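Local coordinates for type IV pilus assembly protein PilF (PDB 5OIU) that acts as the hexameric AAA+ ATPase that powers assembly of type IVa pili, probably by coupling ATP hydrolysis to movement between its domains, at residues A7-V12 and I61-I66; D23-H28 and R39-G44; R76-G81 and T98-Y103. All blocks are in the same frame, centred on the assembly; numbering follows the deposited sequence.

Interaction 1: A7-V12 and I61-I66; sequences AAQKFV and ISVVKI
Gln-9 and Val-63 mark the closest backbone approach, with their CA atoms 5.8 Å apart, where the helical segments 7-12 and 61-66 pass each other. The two short axes come within 8.9 Å and cross at -63°, too steep for the segments to run alongside for more than about a turn. They belong to helices 6-22 and 57-67, which lie over one face of the six-stranded antiparallel sheet in the N-terminal part of the chain, a two-layer alpha/beta arrangement. No hydrogen bond joins the segments, and the contact is made by small aliphatic groups.

Val-63 carries most of it, its two methyls set among Ala-8, Gln-9 and Val-12. With CG2 anti to its own carbonyl carbon, that methyl points at the first turn of segment 7-12, resting 3.8 Å from Ala-8 CB and 3.7 Å from the backbone N of Gln-9. The other branch, CG1, meets the aliphatic part of Gln-9, whose CG lies 3.7 Å from it as the two side chains cross at about a right angle. Gln-9 is solvent-exposed and borders the contact, while Ala-8, Val-12 and Val-64 are buried.

Beneath Val-63, on the side nearer the sheet, Val-12 fills the space between the helices. It slides past Val-63 in the opposite direction and also packs on Met-67, one turn beyond Val-63. Phe-11, just before it on helix 6-22, reaches Ser-50 and Leu-52 of strand 45-52 and also packs on Val-60 of helix 57-67. Val-12 CG2 touches both valines of segment 61-66, 3.8 Å from Val-63 CG1 and 3.7 Å from Val-64 CG2.

Interaction 2: D23-H28 and R39-G44; sequences DASDIH and RLRIDG
Backbone hydrogen bonds from His-28 and Arg-39 form the regular end of this antiparallel hairpin, built from strands 26-31 and 36-42. The two residues are a hydrogen-bonded pair: His-28 N donates to Arg-39 O at 2.8 Å, nearly straight at 176°, and Arg-39 N returns a bond to His-28 O. Farther along, Arg-41 N donates to Asp-26 O at 3.0 Å, and Ser-25 N, already in the loop, reaches Arg-41 O at 2.8 Å.

Apolar contacts lie on the face that carries Ile-27 and Leu-40, a non-hydrogen-bonded pair. Their side chains run side by side, Leu-40 CD2 sitting 3.9 Å from Ile-27 CG1, and both pack on Val-15 of helix 6-22. Ala-24 CB extends this layer to Ile-42 CG1 at 3.9 Å.

Polar side chains occupy the opposite face. Ser-25 OG donates to Asp-26 OD2 at 2.7 Å, coming from above the carboxylate plane, while the same oxygen lies at the edge of the Arg-41 guanidinium. That salt bridge is long, OD2 to Arg-41 NE 3.9 Å, with the two planes 80° apart. A bend at chi3 (-66°) turns the Arg-41 end back so that NH1 can donate to Gly-44 O. Stronger partners come from outside the hairpin: Arg-110 for Asp-26, and Asp-211 and Asp-213 of the second subunit for Arg-41. His-28 also bonds to Asp-211 of that subunit, and Arg-39 to its Lys-171 carbonyl.

The hairpin thus presents an oily face to its own helix and an arginine- and histidine-bearing one to acids and backbone carbonyls of the second subunit, which probably favours docking between subunits.

Interaction 3: R76-G81 and T98-Y103; sequences RLPQDG and TLPTVY
A single water is gripped by three groups where segments 76-81 and 98-103 come together: it accepts from Thr-98 OG1 at 2.6 Å and from Gln-79 NE2 at 2.8 Å, and donates to Leu-77 O at 2.7 Å. Thr-98 can reach it because chi1 of 67° swings OG1 between its backbone N and carbonyl carbon, on the face that also carries the Gln-79 side chain. From its CG onward Gln-79 is extended; its OE1 accepts from the backbone N of Asn-71, which fixes the amide from the other end.

Behind the water, Gln-79 and Thr-98 form an antiparallel hydrogen-bonded pair at one end of the hairpin of strands 79-87 and 90-101. Thr-98 N donates to Gln-79 O at 3.1 Å with an angle of 167°, whereas the return bond from Gln-79 N to Thr-98 O is longer and more bent (3.2 Å, 143°).

Past this pair the ladder of hydrogen bonds stops, though the chains stay close, and prolines take over. The Pro-100 ring lies against the 76-78 backbone, its CG 3.4 Å from Arg-76 O and its CD 3.9 Å from Pro-78 N. Pro-78 CB touches both that ring and Leu-99 CD1, the latter at 4.2 Å. Without CG and CD, as with an alanine at Pro-100, the Arg-76 carbonyl would probably lose its cover and the strand end be freer to turn.

On the outer side stands the second subunit: its Thr-190 bonds to Pro-100 O, its Arg-209 pairs with Asp-80, and its Ala-196 packs on Leu-77. Water and amide thus tie the loop leading into the strand to the hairpin, while Pro-100, which has no N-H to continue the ladder, packs its ring on the 76-78 backbone and Pro-78 instead, beside the subunit boundary.

All three contacts belong to the same layered unit: interaction 1 joins the two helices that cover the six-stranded sheet, and interactions 2 and 3 each join neighbouring strands within it, towards its two ends. Interaction 1 is a buried, apolar contact that no other chain touches. Interaction 2 is buried too, but combines regular strand pairing with charged groups that meet the second subunit; interaction 3 is only partly buried, relying on one strand pair, a water and proline rings, and borders the same subunit. Helix 6-22 leads directly into interaction 2, while Lys-65, from the helix of interaction 1, packs against Gln-79 and Thr-98 of interaction 3.

Interaction 1: A7-V12 and I61-I66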
ATOM      1  N   ALA C   7     -53.470   5.943   1.645  1.00 65.06           N
ATOM      2  CA  ALA C   7     -53.694   6.846   2.766  1.00 69.36           C
ATOM      3  C   ALA C   7     -52.416   7.599   3.111  1.00 66.48           C
ATOM      4  O   ALA C   7     -52.445   8.809   3.366  1.00 64.23           O
ATOM      5  CB  ALA C   7     -54.205   6.076   3.982  1.00 71.74           C
ATOM      6  N   ALA C   8     -51.280   6.901   3.113  1.00 63.88           N
ATOM      7  CA  ALA C   8     -50.022   7.575   3.404  1.00 64.65           C
ATOM      8  C   ALA C   8     -49.612   8.485   2.252  1.00 60.99           C
ATOM      9  O   ALA C   8     -49.176   9.621   2.478  1.00 55.00           O
ATOM     10  CB  ALA C   8     -48.933   6.547   3.710  1.00 60.12           C
ATOM     11  N   GLN C   9     -49.766   8.010   1.012  1.00 59.04           N
ATOM     12  CA  GLN C   9     -49.341   8.796  -0.144  1.00 60.88           C
ATOM     13  C   GLN C   9     -50.114  10.098  -0.239  1.00 56.51           C
ATOM     14  O   GLN C   9     -49.558  11.135  -0.614  1.00 54.29           O
ATOM     15  CB  GLN C   9     -49.522   7.989  -1.423  1.00 61.55           C
ATOM     16  CG  GLN C   9     -48.435   8.206  -2.441  1.00 61.63           C
ATOM     17  CD  GLN C   9     -48.349   7.059  -3.398  1.00 67.81           C
ATOM     18  OE1 GLN C   9     -48.563   5.901  -3.015  1.00 65.77           O
ATOM     19  NE2 GLN C   9     -48.038   7.359  -4.655  1.00 72.64           N
ATOM     20  N   LYS C  10     -51.403  10.055   0.086  1.00 60.88           N
ATOM     21  CA  LYS C  10     -52.231  11.251   0.052  1.00 53.68           C
ATOM     22  C   LYS C  10     -51.835  12.215   1.156  1.00 57.71           C
ATOM     23  O   LYS C  10     -51.940  13.439   0.989  1.00 56.48           O
ATOM     24  CB  LYS C  10     -53.705  10.849   0.167  1.00 53.62           C
ATOM     25  CG  LYS C  10     -54.672  11.997   0.377  1.00 57.47           C
ATOM     26  CD  LYS C  10     -56.121  11.528   0.337  1.00 59.76           C
ATOM     27  CE  LYS C  10     -57.078  12.690   0.548  1.00 58.58           C
ATOM     28  NZ  LYS C  10     -57.437  12.856   1.973  1.00 53.99           N
ATOM     29  N   PHE C  11     -51.359  11.683   2.282  1.00 57.75           N
ATOM     30  CA  PHE C  11     -50.910  12.546   3.366  1.00 54.57           C
ATOM     31  C   PHE C  11     -49.635  13.289   2.978  1.00 52.64           C
ATOM     32  O   PHE C  11     -49.551  14.516   3.123  1.00 51.43           O
ATOM     33  CB  PHE C  11     -50.691  11.727   4.633  1.00 52.97           C
ATOM     34  CG  PHE C  11     -50.166  12.537   5.767  1.00 55.50           C
ATOM     35  CD1 PHE C  11     -51.031  13.297   6.537  1.00 57.70           C
ATOM     36  CD2 PHE C  11     -48.800  12.579   6.038  1.00 50.67           C
ATOM     37  CE1 PHE C  11     -50.557  14.070   7.578  1.00 56.05           C
ATOM     38  CE2 PHE C  11     -48.318  13.349   7.059  1.00 49.25           C
ATOM     39  CZ  PHE C  11     -49.200  14.098   7.837  1.00 57.04           C
ATOM     40  N   VAL C  12     -48.626  12.559   2.501  1.00 45.23           N
ATOM     41  CA  VAL C  12     -47.380  13.210   2.117  1.00 49.84           C
ATOM     42  C   VAL C  12     -47.677  14.337   1.140  1.00 51.23           C
ATOM     43  O   VAL C  12     -47.270  15.486   1.344  1.00 51.78           O
ATOM     44  CB  VAL C  12     -46.382  12.187   1.537  1.00 46.72           C
ATOM     45  CG1 VAL C  12     -45.098  12.867   1.085  1.00 40.50           C
ATOM     46  CG2 VAL C  12     -46.050  11.140   2.567  1.00 44.78           C
ATOM     47  N   ILE C  61     -43.314   6.874   6.061  1.00 50.04           N
ATOM     48  CA  ILE C  61     -41.877   6.817   5.798  1.00 46.13           C
ATOM     49  C   ILE C  61     -41.588   6.066   4.506  1.00 46.27           C
ATOM     50  O   ILE C  61     -40.590   6.332   3.833  1.00 49.79           O
ATOM     51  CB  ILE C  61     -41.157   6.195   7.016  1.00 46.50           C
ATOM     52  CG1 ILE C  61     -41.110   7.207   8.151  1.00 46.48           C
ATOM     53  CG2 ILE C  61     -39.727   5.740   6.695  1.00 42.24           C
ATOM     54  CD1 ILE C  61     -40.060   8.263   7.954  1.00 44.02           C
ATOM     55  N   SER C  62     -42.450   5.128   4.128  1.00 51.30           N
ATOM     56  CA  SER C  62     -42.218   4.401   2.886  1.00 52.88           C
ATOM     57  C   SER C  62     -42.461   5.296   1.679  1.00 51.01           C
ATOM     58  O   SER C  62     -41.655   5.325   0.744  1.00 47.96           O
ATOM     59  CB  SER C  62     -43.102   3.158   2.832  1.00 57.12           C
ATOM     60  OG  SER C  62     -42.492   2.150   2.042  1.00 68.26           O
ATOM     61  N   VAL C  63     -43.570   6.043   1.687  1.00 53.49           N
ATOM     62  CA  VAL C  63     -43.860   6.962   0.586  1.00 54.34           C
ATOM     63  C   VAL C  63     -42.734   7.968   0.432  1.00 51.92           C
ATOM     64  O   VAL C  63     -42.259   8.251  -0.676  1.00 52.93           O
ATOM     65  CB  VAL C  63     -45.203   7.676   0.816  1.00 53.11           C
ATOM     66  CG1 VAL C  63     -45.454   8.664  -0.286  1.00 47.46           C
ATOM     67  CG2 VAL C  63     -46.326   6.666   0.895  1.00 59.31           C
ATOM     68  N   VAL C  64     -42.288   8.513   1.556  1.00 49.53           N
ATOM     69  CA  VAL C  64     -41.249   9.527   1.548  1.00 51.03           C
ATOM     70  C   VAL C  64     -39.915   8.934   1.092  1.00 50.72           C
ATOM     71  O   VAL C  64     -39.157   9.568   0.343  1.00 42.33           O
ATOM     72  CB  VAL C  64     -41.185  10.149   2.951  1.00 46.96           C
ATOM     73  CG1 VAL C  64     -39.962  10.948   3.117  1.00 44.55           C
ATOM     74  CG2 VAL C  64     -42.408  11.000   3.168  1.00 46.38           C
ATOM     75  N   LYS C  65     -39.625   7.693   1.506  1.00 50.90           N
ATOM     76  CA  LYS C  65     -38.383   7.039   1.099  1.00 46.23           C
ATOM     77  C   LYS C  65     -38.379   6.757  -0.392  1.00 48.97           C
ATOM     78  O   LYS C  65     -37.382   7.019  -1.075  1.00 52.00           O
ATOM     79  CB  LYS C  65     -38.167   5.741   1.878  1.00 48.96           C
ATOM     80  CG  LYS C  65     -37.291   5.889   3.089  1.00 46.82           C
ATOM     81  CD  LYS C  65     -36.998   4.554   3.700  1.00 50.49           C
ATOM     82  CE  LYS C  65     -36.463   4.703   5.103  1.00 48.33           C
ATOM     83  NZ  LYS C  65     -35.854   3.422   5.549  1.00 50.98           N
ATOM     84  N   ILE C  66     -39.484   6.212  -0.916  1.00 50.82           N
ATOM     85  CA  ILE C  66     -39.549   5.925  -2.345  1.00 50.89           C
ATOM     86  C   ILE C  66     -39.423   7.211  -3.147  1.00 48.03           C
ATOM     87  O   ILE C  66     -38.773   7.238  -4.197  1.00 49.18           O
ATOM     88  CB  ILE C  66     -40.842   5.167  -2.692  1.00 51.34           C
ATOM     89  CG1 ILE C  66     -40.698   3.698  -2.337  1.00 48.34           C
ATOM     90  CG2 ILE C  66     -41.131   5.263  -4.178  1.00 44.06           C
ATOM     91  CD1 ILE C  66     -42.014   3.036  -2.121  1.00 60.33           C
TER

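Interaction 2: D23-H28 and R39-G44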
ATOM      1  N   ASP C  23     -45.083  28.710   2.367  1.00 45.25           N
ATOM      2  CA  ASP C  23     -43.686  29.140   2.318  1.00 45.48           C
ATOM      3  C   ASP C  23     -42.871  28.572   3.492  1.00 42.20           C
ATOM      4  O   ASP C  23     -41.889  29.165   3.933  1.00 35.70           O
ATOM      5  CB  ASP C  23     -43.581  30.667   2.257  1.00 48.13           C
ATOM      6  CG  ASP C  23     -42.535  31.133   1.284  1.00 65.40           C
ATOM      7  OD1 ASP C  23     -41.337  30.854   1.532  1.00 68.76           O
ATOM      8  OD2 ASP C  23     -42.911  31.769   0.265  1.00 77.67           O
ATOM      9  N   ALA C  24     -43.253  27.402   3.993  1.00 40.34           N
ATOM     10  CA  ALA C  24     -42.484  26.746   5.043  1.00 38.12           C
ATOM     11  C   ALA C  24     -41.136  26.256   4.521  1.00 40.57           C
ATOM     12  O   ALA C  24     -40.998  25.819   3.371  1.00 39.25           O
ATOM     13  CB  ALA C  24     -43.261  25.565   5.622  1.00 42.36           C
ATOM     14  N   SER C  25     -40.135  26.310   5.398  1.00 39.48           N
ATOM     15  CA  SER C  25     -38.784  25.939   5.010  1.00 37.53           C
ATOM     16  C   SER C  25     -38.474  24.464   5.236  1.00 37.02           C
ATOM     17  O   SER C  25     -37.637  23.915   4.518  1.00 41.81           O
ATOM     18  CB  SER C  25     -37.766  26.795   5.763  1.00 28.81           C
ATOM     19  OG  SER C  25     -37.816  26.496   7.134  1.00 36.31           O
ATOM     20  N   ASP C  26     -39.115  23.801   6.199  1.00 34.54           N
ATOM     21  CA  ASP C  26     -38.808  22.401   6.494  1.00 35.14           C
ATOM     22  C   ASP C  26     -40.060  21.682   6.991  1.00 37.45           C
ATOM     23  O   ASP C  26     -40.952  22.293   7.592  1.00 39.84           O
ATOM     24  CB  ASP C  26     -37.689  22.280   7.547  1.00 34.79           C
ATOM     25  CG  ASP C  26     -36.450  23.122   7.202  1.00 40.98           C
ATOM     26  OD1 ASP C  26     -35.603  22.623   6.436  1.00 45.76           O
ATOM     27  OD2 ASP C  26     -36.314  24.284   7.675  1.00 34.06           O
ATOM     28  N   ILE C  27     -40.100  20.371   6.761  1.00 38.66           N
ATOM     29  CA  ILE C  27     -41.176  19.491   7.220  1.00 36.86           C
ATOM     30  C   ILE C  27     -40.566  18.407   8.091  1.00 39.67           C
ATOM     31  O   ILE C  27     -39.699  17.651   7.623  1.00 43.85           O
ATOM     32  CB  ILE C  27     -41.920  18.840   6.046  1.00 39.77           C
ATOM     33  CG1 ILE C  27     -42.403  19.869   5.040  1.00 38.96           C
ATOM     34  CG2 ILE C  27     -43.056  18.004   6.541  1.00 33.87           C
ATOM     35  CD1 ILE C  27     -43.093  19.214   3.863  1.00 43.12           C
ATOM     36  N   HIS C  28     -41.035  18.302   9.339  1.00 42.26           N
ATOM     37  CA  HIS C  28     -40.559  17.299  10.296  1.00 34.04           C
ATOM     38  C   HIS C  28     -41.657  16.286  10.585  1.00 39.02           C
ATOM     39  O   HIS C  28     -42.748  16.664  11.034  1.00 40.79           O
ATOM     40  CB  HIS C  28     -40.136  17.931  11.621  1.00 34.07           C
ATOM     41  CG  HIS C  28     -39.004  18.895  11.495  1.00 38.91           C
ATOM     42  ND1 HIS C  28     -37.831  18.755  12.204  1.00 37.04           N
ATOM     43  CD2 HIS C  28     -38.874  20.028  10.763  1.00 33.34           C
ATOM     44  CE1 HIS C  28     -37.022  19.757  11.908  1.00 34.79           C
ATOM     45  NE2 HIS C  28     -37.632  20.546  11.040  1.00 28.84           N
ATOM     46  N   ARG C  39     -44.537  18.594  12.051  1.00 40.54           N
ATOM     47  CA  ARG C  39     -44.288  20.005  12.293  1.00 36.17           C
ATOM     48  C   ARG C  39     -43.773  20.652  11.015  1.00 38.31           C
ATOM     49  O   ARG C  39     -43.121  19.998  10.190  1.00 39.80           O
ATOM     50  CB  ARG C  39     -43.278  20.212  13.433  1.00 35.58           C
ATOM     51  CG  ARG C  39     -43.684  19.606  14.793  1.00 42.99           C
ATOM     52  CD  ARG C  39     -42.449  19.105  15.595  1.00 43.02           C
ATOM     53  NE  ARG C  39     -41.852  20.149  16.436  1.00 35.04           N
ATOM     54  CZ  ARG C  39     -40.698  20.022  17.092  1.00 41.41           C
ATOM     55  NH1 ARG C  39     -40.004  18.893  17.024  1.00 36.01           N
ATOM     56  NH2 ARG C  39     -40.234  21.031  17.830  1.00 40.22           N
ATOM     57  N   LEU C  40     -44.075  21.944  10.856  1.00 37.70           N
ATOM     58  CA  LEU C  40     -43.568  22.766   9.761  1.00 31.14           C
ATOM     59  C   LEU C  40     -42.741  23.890  10.361  1.00 34.15           C
ATOM     60  O   LEU C  40     -43.186  24.525  11.321  1.00 39.01           O
ATOM     61  CB  LEU C  40     -44.717  23.365   8.926  1.00 30.90           C
ATOM     62  CG  LEU C  40     -45.760  22.452   8.252  1.00 35.66           C
ATOM     63  CD1 LEU C  40     -46.778  23.237   7.401  1.00 38.15           C
ATOM     64  CD2 LEU C  40     -45.091  21.382   7.389  1.00 38.57           C
ATOM     65  N   ARG C  41     -41.549  24.152   9.810  1.00 33.05           N
ATOM     66  CA  ARG C  41     -40.852  25.398  10.148  1.00 33.78           C
ATOM     67  C   ARG C  41     -41.364  26.551   9.268  1.00 36.17           C
ATOM     68  O   ARG C  41     -41.175  26.557   8.038  1.00 36.87           O
ATOM     69  CB  ARG C  41     -39.336  25.260  10.031  1.00 30.38           C
ATOM     70  CG  ARG C  41     -38.620  26.329  10.883  1.00 35.65           C
ATOM     71  CD  ARG C  41     -37.091  26.277  10.842  1.00 38.68           C
ATOM     72  NE  ARG C  41     -36.551  25.058  11.450  1.00 37.14           N
ATOM     73  CZ  ARG C  41     -36.264  24.940  12.742  1.00 39.18           C
ATOM     74  NH1 ARG C  41     -36.469  25.978  13.554  1.00 30.07           N
ATOM     75  NH2 ARG C  41     -35.765  23.797  13.216  1.00 34.81           N
ATOM     76  N   ILE C  42     -42.003  27.531   9.906  1.00 34.70           N
ATOM     77  CA  ILE C  42     -42.481  28.757   9.273  1.00 36.45           C
ATOM     78  C   ILE C  42     -41.794  29.937   9.947  1.00 33.99           C
ATOM     79  O   ILE C  42     -41.844  30.068  11.177  1.00 36.20           O
ATOM     80  CB  ILE C  42     -44.013  28.886   9.381  1.00 39.89           C
ATOM     81  CG1 ILE C  42     -44.703  27.923   8.414  1.00 40.90           C
ATOM     82  CG2 ILE C  42     -44.466  30.335   9.175  1.00 35.34           C
ATOM     83  CD1 ILE C  42     -46.017  27.409   8.950  1.00 43.88           C
ATOM     84  N   ASP C  43     -41.145  30.785   9.148  1.00 30.51           N
ATOM     85  CA  ASP C  43     -40.444  31.969   9.659  1.00 28.44           C
ATOM     86  C   ASP C  43     -39.499  31.635  10.813  1.00 33.56           C
ATOM     87  O   ASP C  43     -39.402  32.362  11.798  1.00 35.70           O
ATOM     88  CB  ASP C  43     -41.436  33.049  10.086  1.00 29.19           C
ATOM     89  CG  ASP C  43     -42.342  33.502   8.951  1.00 33.30           C
ATOM     90  OD1 ASP C  43     -42.018  33.281   7.763  1.00 37.42           O
ATOM     91  OD2 ASP C  43     -43.385  34.101   9.255  1.00 39.30           O
ATOM     92  N   GLY C  44     -38.775  30.532  10.699  1.00 39.44           N
ATOM     93  CA  GLY C  44     -37.813  30.185  11.714  1.00 33.28           C
ATOM     94  C   GLY C  44     -38.331  29.284  12.816  1.00 36.36           C
ATOM     95  O   GLY C  44     -37.539  28.564  13.421  1.00 37.32           O
TER

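Interaction 3: R76-G81 and T98-Y103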
ATOM      1  N   ARG C  76     -32.016   1.142  10.220  1.00 53.52           N
ATOM      2  CA  ARG C  76     -31.101   1.347  11.327  1.00 51.06           C
ATOM      3  C   ARG C  76     -30.034   2.393  11.037  1.00 49.90           C
ATOM      4  O   ARG C  76     -29.376   2.856  11.974  1.00 48.70           O
ATOM      5  CB  ARG C  76     -30.453   0.017  11.713  1.00 48.28           C
ATOM      6  CG  ARG C  76     -31.466  -1.016  12.203  1.00 54.03           C
ATOM      7  CD  ARG C  76     -30.784  -2.337  12.554  1.00 65.60           C
ATOM      8  NE  ARG C  76     -29.960  -2.795  11.440  1.00 61.25           N
ATOM      9  CZ  ARG C  76     -28.854  -3.520  11.560  1.00 66.72           C
ATOM     10  NH1 ARG C  76     -28.418  -3.894  12.762  1.00 63.70           N
ATOM     11  NH2 ARG C  76     -28.180  -3.865  10.466  1.00 64.74           N
ATOM     12  N   LEU C  77     -29.877   2.808   9.781  1.00 47.15           N
ATOM     13  CA  LEU C  77     -28.926   3.844   9.420  1.00 46.83           C
ATOM     14  C   LEU C  77     -29.647   5.045   8.812  1.00 51.15           C
ATOM     15  O   LEU C  77     -30.750   4.900   8.271  1.00 50.47           O
ATOM     16  CB  LEU C  77     -27.895   3.307   8.419  1.00 44.97           C
ATOM     17  CG  LEU C  77     -26.856   2.311   8.937  1.00 51.72           C
ATOM     18  CD1 LEU C  77     -25.997   1.807   7.769  1.00 41.69           C
ATOM     19  CD2 LEU C  77     -25.996   2.919  10.050  1.00 40.20           C
ATOM     20  N   PRO C  78     -29.060   6.242   8.881  1.00 49.96           N
ATOM     21  CA  PRO C  78     -29.688   7.407   8.244  1.00 47.68           C
ATOM     22  C   PRO C  78     -29.317   7.518   6.776  1.00 48.44           C
ATOM     23  O   PRO C  78     -28.185   7.250   6.380  1.00 53.10           O
ATOM     24  CB  PRO C  78     -29.117   8.587   9.044  1.00 45.04           C
ATOM     25  CG  PRO C  78     -27.774   8.117   9.478  1.00 49.39           C
ATOM     26  CD  PRO C  78     -27.866   6.610   9.662  1.00 47.08           C
ATOM     27  N   GLN C  79     -30.281   7.937   5.955  1.00 52.36           N
ATOM     28  CA  GLN C  79     -30.080   8.070   4.516  1.00 44.80           C
ATOM     29  C   GLN C  79     -30.500   9.464   4.056  1.00 45.47           C
ATOM     30  O   GLN C  79     -31.150  10.208   4.790  1.00 54.30           O
ATOM     31  CB  GLN C  79     -30.851   6.977   3.762  1.00 45.31           C
ATOM     32  CG  GLN C  79     -30.949   5.675   4.558  1.00 50.91           C
ATOM     33  CD  GLN C  79     -32.014   4.719   4.042  1.00 49.63           C
ATOM     34  OE1 GLN C  79     -32.119   4.474   2.843  1.00 45.62           O
ATOM     35  NE2 GLN C  79     -32.810   4.170   4.960  1.00 53.31           N
ATOM     36  N   ASP C  80     -30.118   9.815   2.823  1.00 49.04           N
ATOM     37  CA  ASP C  80     -30.429  11.106   2.211  1.00 48.73           C
ATOM     38  C   ASP C  80     -30.773  10.943   0.750  1.00 49.90           C
ATOM     39  O   ASP C  80     -30.277  10.047   0.065  1.00 52.49           O
ATOM     40  CB  ASP C  80     -29.276  12.092   2.232  1.00 47.66           C
ATOM     41  CG  ASP C  80     -28.539  12.045   3.488  1.00 61.56           C
ATOM     42  OD1 ASP C  80     -29.208  12.348   4.492  1.00 68.12           O
ATOM     43  OD2 ASP C  80     -27.323  11.740   3.487  1.00 61.14           O
ATOM     44  N   GLY C  81     -31.553  11.890   0.265  1.00 45.88           N
ATOM     45  CA  GLY C  81     -31.918  11.916  -1.130  1.00 45.26           C
ATOM     46  C   GLY C  81     -32.675  13.187  -1.424  1.00 45.66           C
ATOM     47  O   GLY C  81     -33.263  13.812  -0.531  1.00 45.30           O
ATOM     48  N   THR C  98     -33.704  10.847   6.499  1.00 42.30           N
ATOM     49  CA  THR C  98     -34.348   9.941   7.440  1.00 42.03           C
ATOM     50  C   THR C  98     -33.345   9.513   8.497  1.00 44.14           C
ATOM     51  O   THR C  98     -32.203   9.167   8.182  1.00 46.51           O
ATOM     52  CB  THR C  98     -34.941   8.691   6.767  1.00 43.89           C
ATOM     53  OG1 THR C  98     -33.893   7.871   6.241  1.00 42.31           O
ATOM     54  CG2 THR C  98     -35.918   9.075   5.667  1.00 45.13           C
ATOM     55  N   LEU C  99     -33.787   9.525   9.752  1.00 37.30           N
ATOM     56  CA  LEU C  99     -32.918   9.285  10.860  1.00 36.19           C
ATOM     57  C   LEU C  99     -33.611   8.338  11.829  1.00 41.89           C
ATOM     58  O   LEU C  99     -34.752   8.610  12.246  1.00 41.05           O
ATOM     59  CB  LEU C  99     -32.567  10.600  11.547  1.00 35.66           C
ATOM     60  CG  LEU C  99     -31.746  10.534  12.832  1.00 36.50           C
ATOM     61  CD1 LEU C  99     -30.261  10.580  12.509  1.00 37.51           C
ATOM     62  CD2 LEU C  99     -32.133  11.684  13.757  1.00 35.22           C
ATOM     63  N   PRO C 100     -32.964   7.234  12.201  1.00 45.86           N
ATOM     64  CA  PRO C 100     -33.516   6.373  13.256  1.00 42.91           C
ATOM     65  C   PRO C 100     -33.604   7.124  14.576  1.00 43.26           C
ATOM     66  O   PRO C 100     -32.692   7.867  14.946  1.00 41.46           O
ATOM     67  CB  PRO C 100     -32.501   5.223  13.356  1.00 45.92           C
ATOM     68  CG  PRO C 100     -31.486   5.446  12.279  1.00 40.30           C
ATOM     69  CD  PRO C 100     -31.599   6.850  11.800  1.00 42.07           C
ATOM     70  N   THR C 101     -34.709   6.917  15.291  1.00 37.82           N
ATOM     71  CA  THR C 101     -34.884   7.410  16.647  1.00 41.49           C
ATOM     72  C   THR C 101     -35.417   6.285  17.512  1.00 43.64           C
ATOM     73  O   THR C 101     -35.630   5.155  17.060  1.00 49.58           O
ATOM     74  CB  THR C 101     -35.842   8.607  16.736  1.00 40.45           C
ATOM     75  OG1 THR C 101     -37.191   8.151  16.553  1.00 43.49           O
ATOM     76  CG2 THR C 101     -35.501   9.652  15.694  1.00 41.77           C
ATOM     77  N   VAL C 102     -35.637   6.615  18.783  1.00 39.38           N
ATOM     78  CA  VAL C 102     -36.150   5.648  19.739  1.00 46.93           C
ATOM     79  C   VAL C 102     -37.541   5.160  19.366  1.00 45.15           C
ATOM     80  O   VAL C 102     -37.908   4.037  19.707  1.00 47.03           O
ATOM     81  CB  VAL C 102     -36.109   6.287  21.142  1.00 43.46           C
ATOM     82  CG1 VAL C 102     -37.174   5.700  22.059  1.00 48.83           C
ATOM     83  CG2 VAL C 102     -34.687   6.141  21.726  1.00 37.13           C
ATOM     84  N   TYR C 103     -38.312   5.959  18.630  1.00 50.52           N
ATOM     85  CA  TYR C 103     -39.699   5.640  18.332  1.00 47.82           C
ATOM     86  C   TYR C 103     -39.931   5.255  16.876  1.00 45.98           C
ATOM     87  O   TYR C 103     -41.088   5.070  16.473  1.00 52.00           O
ATOM     88  CB  TYR C 103     -40.585   6.822  18.714  1.00 47.72           C
ATOM     89  CG  TYR C 103     -40.604   7.099  20.200  1.00 53.31           C
ATOM     90  CD1 TYR C 103     -40.863   6.082  21.117  1.00 56.28           C
ATOM     91  CD2 TYR C 103     -40.360   8.375  20.690  1.00 51.23           C
ATOM     92  CE1 TYR C 103     -40.890   6.328  22.477  1.00 53.00           C
ATOM     93  CE2 TYR C 103     -40.380   8.635  22.050  1.00 52.82           C
ATOM     94  CZ  TYR C 103     -40.652   7.610  22.939  1.00 57.63           C
ATOM     95  OH  TYR C 103     -40.675   7.876  24.287  1.00 56.43           O
TER
HETATM   96  O   HOH W   1     -33.200   5.613   7.324  1.00 40.59           O